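Local coordinates for iron transport multicopper oxidase FET3 (Saccharomyces cerevisiae, PDB 1ZPU), which oxidises iron(II) to iron(III) with four copper ions and molecular oxygen, feeding the ferric iron permease FTR1 in high-affinity iron uptake, and also oxidises cuprous copper, at residues Pro76-Cys81 with Pro456-Phe461; Asn337-Thr342 with Asn368-Ile373; Ile379-Leu384 with Asn446-Phe451. All blocks are in the same frame, centred on the assembly; numbering follows the deposited sequence.

Contact 1. Residues Pro76-Cys81 with Pro456-Phe461; sequences PFLTQC and PGVWFF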
loop_
_atom_site.group_PDB
_atom_site.type_symbol
_atom_site.label_atom_id
_atom_site.label_comp_id
_atom_site.label_asym_id
_atom_site.label_seq_id
_atom_site.Cartn_x
_atom_site.Cartn_y
_atom_site.Cartn_z
ATOM N N PRO A 76 -3.151 4.453 12.673
ATOM C CA PRO A 76 -3.805 4.398 13.973
ATOM C C PRO A 76 -3.505 3.103 14.736
ATOM O O PRO A 76 -3.427 2.025 14.147
ATOM C CB PRO A 76 -5.293 4.557 13.645
ATOM C CG PRO A 76 -5.407 4.397 12.164
ATOM C CD PRO A 76 -4.090 4.752 11.580
ATOM N N PHE A 77 -3.284 3.259 16.042
ATOM C CA PHE A 77 -2.895 2.193 16.979
ATOM C C PHE A 77 -1.547 1.511 16.727
ATOM O O PHE A 77 -1.209 0.523 17.373
ATOM C CB PHE A 77 -4.047 1.211 17.211
ATOM C CG PHE A 77 -5.217 1.843 17.885
ATOM C CD1 PHE A 77 -6.330 2.219 17.155
ATOM C CD2 PHE A 77 -5.178 2.121 19.242
ATOM C CE1 PHE A 77 -7.409 2.832 17.772
ATOM C CE2 PHE A 77 -6.250 2.736 19.878
ATOM C CZ PHE A 77 -7.367 3.096 19.143
ATOM N N LEU A 78 -0.779 2.069 15.799
ATOM C CA LEU A 78 0.633 1.744 15.623
ATOM C C LEU A 78 1.424 2.993 15.962
ATOM O O LEU A 78 2.326 2.985 16.818
ATOM C CB LEU A 78 0.924 1.398 14.165
ATOM C CG LEU A 78 0.684 0.038 13.505
ATOM C CD1 LEU A 78 1.994 -0.701 13.314
ATOM C CD2 LEU A 78 -0.355 -0.806 14.211
ATOM N N THR A 79 1.028 4.080 15.313
ATOM C CA THR A 79 1.850 5.258 15.161
ATOM C C THR A 79 1.206 6.482 15.797
ATOM O O THR A 79 1.881 7.446 16.162
ATOM C CB THR A 79 2.088 5.448 13.650
ATOM O OG1 THR A 79 3.344 4.849 13.304
ATOM C CG2 THR A 79 2.046 6.917 13.216
ATOM N N GLN A 80 -0.113 6.417 15.933
ATOM C CA GLN A 80 -0.927 7.523 16.411
ATOM C C GLN A 80 -2.250 6.936 16.855
ATOM O O GLN A 80 -2.549 5.790 16.541
ATOM C CB GLN A 80 -1.218 8.480 15.265
ATOM C CG GLN A 80 -2.086 7.843 14.185
ATOM C CD GLN A 80 -2.398 8.769 13.048
ATOM O OE1 GLN A 80 -1.516 9.165 12.279
ATOM N NE2 GLN A 80 -3.668 9.111 12.918
ATOM N N CYS A 81 -3.045 7.713 17.579
ATOM C CA CYS A 81 -4.434 7.336 17.792
ATOM C C CYS A 81 -5.251 8.002 16.671
ATOM O O CYS A 81 -4.743 8.915 16.017
ATOM C CB CYS A 81 -4.892 7.714 19.197
ATOM S SG CYS A 81 -4.656 9.433 19.561
ATOM N N PRO A 456 14.865 2.804 13.312
ATOM C CA PRO A 456 14.052 2.725 14.529
ATOM C C PRO A 456 12.636 3.250 14.289
ATOM O O PRO A 456 12.465 4.356 13.770
ATOM C CB PRO A 456 14.823 3.608 15.521
ATOM C CG PRO A 456 16.249 3.463 15.099
ATOM C CD PRO A 456 16.228 3.298 13.595
ATOM N N GLY A 457 11.641 2.435 14.628
ATOM C CA GLY A 457 10.243 2.811 14.436
ATOM C C GLY A 457 9.274 1.675 14.680
ATOM O O GLY A 457 9.667 0.586 15.099
ATOM N N VAL A 458 8.000 1.937 14.421
ATOM C CA VAL A 458 6.954 0.943 14.581
ATOM C C VAL A 458 6.352 0.803 13.208
ATOM O O VAL A 458 5.783 1.759 12.696
ATOM C CB VAL A 458 5.889 1.389 15.614
ATOM C CG1 VAL A 458 4.771 0.394 15.691
ATOM C CG2 VAL A 458 6.510 1.566 16.986
ATOM N N TRP A 459 6.493 -0.377 12.608
ATOM C CA TRP A 459 6.161 -0.561 11.199
ATOM C C TRP A 459 5.140 -1.669 10.930
ATOM O O TRP A 459 5.322 -2.801 11.364
ATOM C CB TRP A 459 7.425 -0.828 10.382
ATOM C CG TRP A 459 8.566 0.125 10.606
ATOM C CD1 TRP A 459 9.808 -0.197 11.054
ATOM C CD2 TRP A 459 8.581 1.543 10.390
ATOM N NE1 TRP A 459 10.591 0.918 11.132
ATOM C CE2 TRP A 459 9.865 2.002 10.726
ATOM C CE3 TRP A 459 7.628 2.472 9.957
ATOM C CZ2 TRP A 459 10.228 3.345 10.638
ATOM C CZ3 TRP A 459 7.994 3.807 9.861
ATOM C CH2 TRP A 459 9.278 4.228 10.199
ATOM N N PHE A 460 4.091 -1.328 10.182
ATOM C CA PHE A 460 3.019 -2.251 9.837
ATOM C C PHE A 460 3.453 -3.115 8.659
ATOM O O PHE A 460 3.969 -2.608 7.662
ATOM C CB PHE A 460 1.744 -1.458 9.493
ATOM C CG PHE A 460 0.450 -2.132 9.885
ATOM C CD1 PHE A 460 0.435 -3.334 10.589
ATOM C CD2 PHE A 460 -0.770 -1.533 9.576
ATOM C CE1 PHE A 460 -0.786 -3.940 10.954
ATOM C CE2 PHE A 460 -2.001 -2.128 9.953
ATOM C CZ PHE A 460 -2.003 -3.330 10.631
ATOM N N PHE A 461 3.270 -4.423 8.789
ATOM C CA PHE A 461 3.438 -5.326 7.654
ATOM C C PHE A 461 2.117 -6.026 7.363
ATOM O O PHE A 461 1.653 -6.832 8.173
ATOM C CB PHE A 461 4.539 -6.354 7.901
ATOM C CG PHE A 461 4.719 -7.312 6.770
ATOM C CD1 PHE A 461 5.393 -6.924 5.619
ATOM C CD2 PHE A 461 4.191 -8.599 6.842
ATOM C CE1 PHE A 461 5.555 -7.807 4.566
ATOM C CE2 PHE A 461 4.339 -9.491 5.781
ATOM C CZ PHE A 461 5.028 -9.088 4.641
#
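The isobutyl group of L78 reaches into the angle between V458 and F460, two strand residues whose side chains flank it. Its CG stands beside the backbone N and anti to the carbonyl carbon (chi1 -82°), which carries it toward the strand. CD1 goes on to meet CG1 of V458 at 3.8 Å and CB of F460 at 3.9 Å, and it also rests against the strand backbone, 3.8 Å from N of F460. CD2 stands over the face of the F460 ring, close to its centre, while CG lies nearer the rim. The forked end of a leucine suits this place, with one methyl for the strand and one for the ring face. V458, with CG1 anti to its backbone N, brings that same methyl 3.7 Å from the carbonyl O of L78, so loop backbone and loop side chain both lean on one valine. The hydroxyl of T79 makes no hydrogen bond to the strand; its OG1 bonds to A70 O. On the far side of the strand, W459 folds its indole back over G457, which, having no side chain, lets the ring lie close over its CA. The indole NE1 bonds to N455 O. V476 packs on both L78 and V458, and L349 also touches V458, while F460 lies beside the copper ligands H397 and H462. No hydrogen bond or salt bridge spans the two segments. The fit between the loop of the first plastocyanin-like domain and the strand of the third therefore rests on shape and buried hydrocarbon, a largely apolar interface close to the copper cluster.

Contact 2. Residues Asn337-Thr342 with Asn368-Ile373; sequences NNITYT and NTHTFI. With NAG (2-acetamido-2-deoxy-beta-D-glucopyranose), chain B.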
loop_
_atom_site.group_PDB
_atom_site.type_symbol
_atom_site.label_atom_id
_atom_site.label_comp_id
_atom_site.label_asym_id
_atom_site.label_seq_id
_atom_site.Cartn_x
_atom_site.Cartn_y
_atom_site.Cartn_z
ATOM N N ASN A 337 -0.157 -16.713 10.612
ATOM C CA ASN A 337 -0.146 -17.895 11.478
ATOM C C ASN A 337 -1.516 -18.084 12.107
ATOM O O ASN A 337 -2.495 -18.273 11.385
ATOM C CB ASN A 337 0.952 -17.816 12.538
ATOM C CG ASN A 337 2.341 -17.725 11.929
ATOM O OD1 ASN A 337 2.618 -18.329 10.885
ATOM N ND2 ASN A 337 3.223 -16.961 12.577
ATOM N N ASN A 338 -1.601 -17.992 13.430
ATOM C CA ASN A 338 -2.884 -18.162 14.103
ATOM C C ASN A 338 -3.466 -16.872 14.677
ATOM O O ASN A 338 -4.307 -16.914 15.576
ATOM C CB ASN A 338 -2.785 -19.240 15.184
ATOM C CG ASN A 338 -1.828 -18.866 16.316
ATOM O OD1 ASN A 338 -1.054 -17.903 16.213
ATOM N ND2 ASN A 338 -1.863 -19.658 17.397
ATOM N N ILE A 339 -3.029 -15.733 14.137
ATOM C CA ILE A 339 -3.410 -14.412 14.657
ATOM C C ILE A 339 -4.051 -13.515 13.594
ATOM O O ILE A 339 -3.505 -13.349 12.502
ATOM C CB ILE A 339 -2.180 -13.696 15.296
ATOM C CG1 ILE A 339 -1.636 -14.524 16.468
ATOM C CG2 ILE A 339 -2.530 -12.283 15.759
ATOM C CD1 ILE A 339 -0.338 -14.013 17.054
ATOM N N THR A 340 -5.225 -12.969 13.919
ATOM C CA THR A 340 -5.822 -11.856 13.183
ATOM C C THR A 340 -5.437 -10.609 13.938
ATOM O O THR A 340 -5.628 -10.550 15.158
ATOM C CB THR A 340 -7.350 -11.855 13.267
ATOM O OG1 THR A 340 -7.853 -13.194 13.353
ATOM C CG2 THR A 340 -7.958 -11.097 12.096
ATOM N N TYR A 341 -4.927 -9.603 13.234
ATOM C CA TYR A 341 -4.572 -8.358 13.896
ATOM C C TYR A 341 -5.777 -7.744 14.597
ATOM O O TYR A 341 -6.812 -7.489 13.975
ATOM C CB TYR A 341 -3.953 -7.340 12.944
ATOM C CG TYR A 341 -3.728 -6.023 13.643
ATOM C CD1 TYR A 341 -2.681 -5.867 14.546
ATOM C CD2 TYR A 341 -4.590 -4.947 13.444
ATOM C CE1 TYR A 341 -2.479 -4.658 15.216
ATOM C CE2 TYR A 341 -4.395 -3.737 14.108
ATOM C CZ TYR A 341 -3.337 -3.602 14.987
ATOM O OH TYR A 341 -3.137 -2.417 15.644
ATOM N N THR A 342 -5.629 -7.522 15.897
ATOM C CA THR A 342 -6.658 -6.881 16.687
ATOM C C THR A 342 -6.028 -5.696 17.403
ATOM O O THR A 342 -5.186 -5.876 18.274
ATOM C CB THR A 342 -7.267 -7.858 17.691
ATOM O OG1 THR A 342 -7.303 -9.176 17.120
ATOM C CG2 THR A 342 -8.669 -7.421 18.052
ATOM N N ASN A 368 -2.433 -10.378 20.846
ATOM C CA ASN A 368 -3.325 -10.437 19.692
ATOM C C ASN A 368 -3.031 -9.312 18.703
ATOM O O ASN A 368 -3.881 -8.868 17.919
ATOM C CB ASN A 368 -4.782 -10.396 20.141
ATOM C CG ASN A 368 -5.648 -11.341 19.354
ATOM O OD1 ASN A 368 -6.511 -11.997 19.917
ATOM N ND2 ASN A 368 -5.412 -11.436 18.047
ATOM N N THR A 369 -1.786 -8.884 18.735
ATOM C CA THR A 369 -1.373 -7.685 18.068
ATOM C C THR A 369 -0.323 -8.055 17.015
ATOM O O THR A 369 -0.026 -7.279 16.104
ATOM C CB THR A 369 -0.839 -6.740 19.141
ATOM O OG1 THR A 369 -1.239 -5.398 18.858
ATOM C CG2 THR A 369 0.662 -6.879 19.318
ATOM N N HIS A 370 0.177 -9.286 17.139
ATOM C CA HIS A 370 1.261 -9.846 16.325
ATOM C C HIS A 370 2.473 -8.935 16.215
ATOM O O HIS A 370 2.860 -8.538 15.104
ATOM C CB HIS A 370 0.798 -10.258 14.931
ATOM C CG HIS A 370 1.307 -11.601 14.517
ATOM N ND1 HIS A 370 0.748 -12.328 13.487
ATOM C CD2 HIS A 370 2.300 -12.369 15.028
ATOM C CE1 HIS A 370 1.390 -13.477 13.369
ATOM N NE2 HIS A 370 2.333 -13.529 14.294
ATOM N N THR A 371 3.065 -8.617 17.368
ATOM C CA THR A 371 4.210 -7.717 17.414
ATOM C C THR A 371 5.521 -8.476 17.515
ATOM O O THR A 371 5.641 -9.419 18.286
ATOM C CB THR A 371 4.083 -6.667 18.541
ATOM O OG1 THR A 371 3.194 -5.627 18.119
ATOM C CG2 THR A 371 5.412 -6.032 18.847
ATOM N N PHE A 372 6.488 -8.063 16.704
ATOM C CA PHE A 372 7.851 -8.573 16.779
ATOM C C PHE A 372 8.803 -7.441 17.111
ATOM O O PHE A 372 8.607 -6.307 16.657
ATOM C CB PHE A 372 8.270 -9.187 15.454
ATOM C CG PHE A 372 7.449 -10.361 15.053
ATOM C CD1 PHE A 372 6.191 -10.182 14.469
ATOM C CD2 PHE A 372 7.928 -11.652 15.247
ATOM C CE1 PHE A 372 5.424 -11.273 14.093
ATOM C CE2 PHE A 372 7.178 -12.747 14.871
ATOM C CZ PHE A 372 5.918 -12.561 14.292
ATOM N N ILE A 373 9.831 -7.741 17.900
ATOM C CA ILE A 373 10.858 -6.750 18.199
ATOM C C ILE A 373 12.126 -7.028 17.400
ATOM O O ILE A 373 12.637 -8.145 17.398
ATOM C CB ILE A 373 11.157 -6.655 19.704
ATOM C CG1 ILE A 373 9.853 -6.404 20.462
ATOM C CG2 ILE A 373 12.166 -5.541 19.977
ATOM C CD1 ILE A 373 10.019 -6.356 21.956
HETATM C C1 NAG B . -1.765 -18.947 18.647
HETATM C C2 NAG B . -2.617 -18.469 19.822
HETATM C C3 NAG B . -1.843 -18.543 21.152
HETATM C C4 NAG B . -0.730 -19.590 21.151
HETATM C C5 NAG B . 0.210 -19.417 19.951
HETATM C C6 NAG B . 0.707 -20.744 19.376
HETATM C C7 NAG B . -4.040 -16.488 20.148
HETATM C C8 NAG B . -3.768 -15.716 21.420
HETATM N N2 NAG B . -3.015 -17.098 19.548
HETATM O O3 NAG B . -2.727 -18.796 22.226
HETATM O O4 NAG B . 0.014 -19.452 22.337
HETATM O O5 NAG B . -0.407 -18.654 18.921
HETATM O O6 NAG B . 1.215 -21.544 20.418
HETATM O O7 NAG B . -5.176 -16.542 19.686
#
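I339 lies over the imidazole of H370 along most of its length. CB sits 3.7 Å from ND1 of H370, above the ring face. The CG2 branch, anti to the backbone N, turns towards the start of the other segment, 3.8 Å from ND2 of N368 and close to CB of H370. The other branch runs extended through CG1 (chi2 173°) and sets CD1 almost on the ring axis, 3.8 Å from the centroid and 11° off the normal: a CH-pi contact that a long, branched aliphatic chain makes well. At the edge of the same ring, near its plane, lies ND2 of N337, whose OD1 is bonded to D321 N. An alanine in place of H370 is likely to leave CD1 of I339 without its aromatic platform and to open a gap beside it. Farther along, the backbone N of T342 donates to O of N368 at 3.0 Å, the C=O···N angle being 172°. The hydroxyl OG1 of T342 bonds back to O of T340, and OD1 of N368 is taken by E524 N. Y341 offers its ring edge to the T369 carbonyl, CD1 to O being 3.4 Å. ND2 of N338, which is partly exposed, carries an N-linked NAG. N337 directly follows strand 332-336 of one sheet, and H370 leads into strand 371-374 of the other, so these loops meet across the edge of the third cupredoxin domain, a two-sheet beta sandwich of the kind that three-domain multicopper oxidases such as this one repeat three times.

Contact 3. Residues Ile379-Leu384 with Asn446-Phe451; sequences IVEIVL and NFVIRF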
loop_
_atom_site.group_PDB
_atom_site.type_symbol
_atom_site.label_atom_id
_atom_site.label_comp_id
_atom_site.label_asym_id
_atom_site.label_seq_id
_atom_site.Cartn_x
_atom_site.Cartn_y
_atom_site.Cartn_z
ATOM N N ILE A 379 19.842 -8.117 10.553
ATOM C CA ILE A 379 19.262 -8.441 9.259
ATOM C C ILE A 379 18.015 -9.302 9.487
ATOM O O ILE A 379 18.088 -10.387 10.074
ATOM C CB ILE A 379 20.304 -9.113 8.340
ATOM C CG1 ILE A 379 21.318 -8.067 7.867
ATOM C CG2 ILE A 379 19.627 -9.805 7.144
ATOM C CD1 ILE A 379 22.735 -8.593 7.752
ATOM N N VAL A 380 16.872 -8.788 9.042
ATOM C CA VAL A 380 15.578 -9.446 9.233
ATOM C C VAL A 380 15.099 -10.089 7.936
ATOM O O VAL A 380 15.214 -9.507 6.864
ATOM C CB VAL A 380 14.495 -8.450 9.729
ATOM C CG1 VAL A 380 13.163 -9.159 9.965
ATOM C CG2 VAL A 380 14.944 -7.754 11.003
ATOM N N GLU A 381 14.562 -11.296 8.051
ATOM C CA GLU A 381 13.997 -12.005 6.921
ATOM C C GLU A 381 12.552 -12.376 7.231
ATOM O O GLU A 381 12.261 -12.979 8.270
ATOM C CB GLU A 381 14.836 -13.245 6.611
ATOM C CG GLU A 381 14.177 -14.280 5.720
ATOM C CD GLU A 381 15.120 -15.420 5.353
ATOM O OE1 GLU A 381 16.070 -15.183 4.570
ATOM O OE2 GLU A 381 14.915 -16.560 5.838
ATOM N N ILE A 382 11.650 -11.993 6.330
ATOM C CA ILE A 382 10.246 -12.375 6.426
ATOM C C ILE A 382 9.968 -13.486 5.422
ATOM O O ILE A 382 10.165 -13.329 4.224
ATOM C CB ILE A 382 9.292 -11.171 6.204
ATOM C CG1 ILE A 382 9.362 -10.223 7.394
ATOM C CG2 ILE A 382 7.857 -11.630 6.049
ATOM C CD1 ILE A 382 8.798 -8.844 7.117
ATOM N N VAL A 383 9.531 -14.622 5.932
ATOM C CA VAL A 383 9.107 -15.730 5.097
ATOM C C VAL A 383 7.585 -15.768 5.124
ATOM O O VAL A 383 6.973 -15.931 6.180
ATOM C CB VAL A 383 9.675 -17.091 5.591
ATOM C CG1 VAL A 383 9.210 -18.228 4.687
ATOM C CG2 VAL A 383 11.198 -17.052 5.662
ATOM N N LEU A 384 6.978 -15.608 3.957
ATOM C CA LEU A 384 5.541 -15.601 3.865
ATOM C C LEU A 384 5.069 -16.775 3.018
ATOM O O LEU A 384 5.445 -16.898 1.853
ATOM C CB LEU A 384 5.060 -14.257 3.312
ATOM C CG LEU A 384 3.551 -13.991 3.276
ATOM C CD1 LEU A 384 3.261 -12.573 3.677
ATOM C CD2 LEU A 384 2.964 -14.281 1.921
ATOM N N ASN A 446 4.772 -18.678 -2.168
ATOM C CA ASN A 446 5.577 -18.126 -1.090
ATOM C C ASN A 446 6.493 -17.023 -1.572
ATOM O O ASN A 446 6.756 -16.904 -2.769
ATOM C CB ASN A 446 6.398 -19.230 -0.396
ATOM C CG ASN A 446 7.282 -20.013 -1.363
ATOM O OD1 ASN A 446 8.365 -19.566 -1.744
ATOM N ND2 ASN A 446 6.828 -21.190 -1.749
ATOM N N PHE A 447 6.958 -16.205 -0.637
ATOM C CA PHE A 447 8.053 -15.296 -0.920
ATOM C C PHE A 447 8.952 -15.095 0.286
ATOM O O PHE A 447 8.580 -15.435 1.414
ATOM C CB PHE A 447 7.583 -13.974 -1.559
ATOM C CG PHE A 447 6.878 -13.007 -0.626
ATOM C CD1 PHE A 447 5.699 -12.388 -1.034
ATOM C CD2 PHE A 447 7.409 -12.654 0.608
ATOM C CE1 PHE A 447 5.043 -11.458 -0.218
ATOM C CE2 PHE A 447 6.757 -11.738 1.432
ATOM C CZ PHE A 447 5.575 -11.134 1.013
ATOM N N VAL A 448 10.152 -14.583 0.028
ATOM C CA VAL A 448 11.114 -14.284 1.078
ATOM C C VAL A 448 11.722 -12.921 0.795
ATOM O O VAL A 448 12.239 -12.665 -0.298
ATOM C CB VAL A 448 12.228 -15.352 1.190
ATOM C CG1 VAL A 448 13.124 -15.060 2.374
ATOM C CG2 VAL A 448 11.648 -16.730 1.342
ATOM N N ILE A 449 11.636 -12.046 1.789
ATOM C CA ILE A 449 12.207 -10.715 1.701
ATOM C C ILE A 449 13.179 -10.503 2.841
ATOM O O ILE A 449 13.034 -11.107 3.903
ATOM C CB ILE A 449 11.131 -9.614 1.734
ATOM C CG1 ILE A 449 10.267 -9.736 2.997
ATOM C CG2 ILE A 449 10.278 -9.679 0.492
ATOM C CD1 ILE A 449 9.353 -8.538 3.233
ATOM N N ARG A 450 14.175 -9.653 2.604
ATOM C CA ARG A 450 15.171 -9.306 3.612
ATOM C C ARG A 450 15.422 -7.809 3.649
ATOM O O ARG A 450 15.403 -7.136 2.613
ATOM C CB ARG A 450 16.486 -10.037 3.350
ATOM C CG ARG A 450 16.469 -11.473 3.776
ATOM C CD ARG A 450 17.852 -12.039 3.713
ATOM N NE ARG A 450 17.789 -13.461 3.415
ATOM C CZ ARG A 450 18.827 -14.208 3.071
ATOM N NH1 ARG A 450 20.038 -13.677 2.981
ATOM N NH2 ARG A 450 18.648 -15.491 2.814
ATOM N N PHE A 451 15.658 -7.302 4.857
ATOM C CA PHE A 451 15.995 -5.897 5.074
ATOM C C PHE A 451 16.777 -5.732 6.371
ATOM O O PHE A 451 16.701 -6.585 7.248
ATOM C CB PHE A 451 14.735 -5.009 5.078
ATOM C CG PHE A 451 13.830 -5.224 6.269
ATOM C CD1 PHE A 451 13.874 -4.359 7.354
ATOM C CD2 PHE A 451 12.926 -6.277 6.294
ATOM C CE1 PHE A 451 13.040 -4.550 8.442
ATOM C CE2 PHE A 451 12.084 -6.466 7.374
ATOM C CZ PHE A 451 12.140 -5.606 8.448
#
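E381 and R450 form a salt bridge between adjacent strands: OE1 of E381 accepts from NE of R450 at 2.7 Å, and weakly from NH2. NE meets OE1 nearly along its C-O axis, but the bond is bent, 137° at the hydrogen, and OE1 is tilted out of the guanidinium plane; R450 NH1 has a weak bond of its own to Y311 O. E381 keeps CG anti to its backbone N (chi1 164°), and both side chains run extended, side by side; this lets two buried, opposite charges meet. Six backbone hydrogen bonds pair V380 with F451, I382 with I449 and L384 with F447. E381-R450 and V383-V448 are the non-hydrogen-bonded pairs between them. The strands are antiparallel neighbours, at 165°, in one sheet of the third cupredoxin domain's beta sandwich. Beside the salt bridge, CG1 of V448 lies 3.6 Å from CG of E381, shielding its aliphatic stem. The opposite face is apolar: CB of V380 sits over the F451 ring, 4.1 Å from its centroid, and CB of L384 similarly over that of F447, 4.0 Å from the centroid. Between these two CH-pi pairs the branched I382 and I449 lie alongside each other, CB of I382 to CG1 of I449 3.6 Å.

In the fold
From the N terminus, the chain first passes residues 76-81, in a loop of the first cupredoxin domain, and contact 1 is completed only at 456-461, about 375 residues later. Within that long excursion lie the two others: contact 2 closes a short loop from 337-342 to 368-373, and contact 3 then opens at 379-384 and closes at 446-451, so these two follow in series without crossing. Contacts 1 and 2 meet at Y341, which packs on L78 and F460, near the copper cluster. Contacts 1 and 3 meet through F461, which packs on I382, L384, F447 and I449 and joins the two sheets of the third domain.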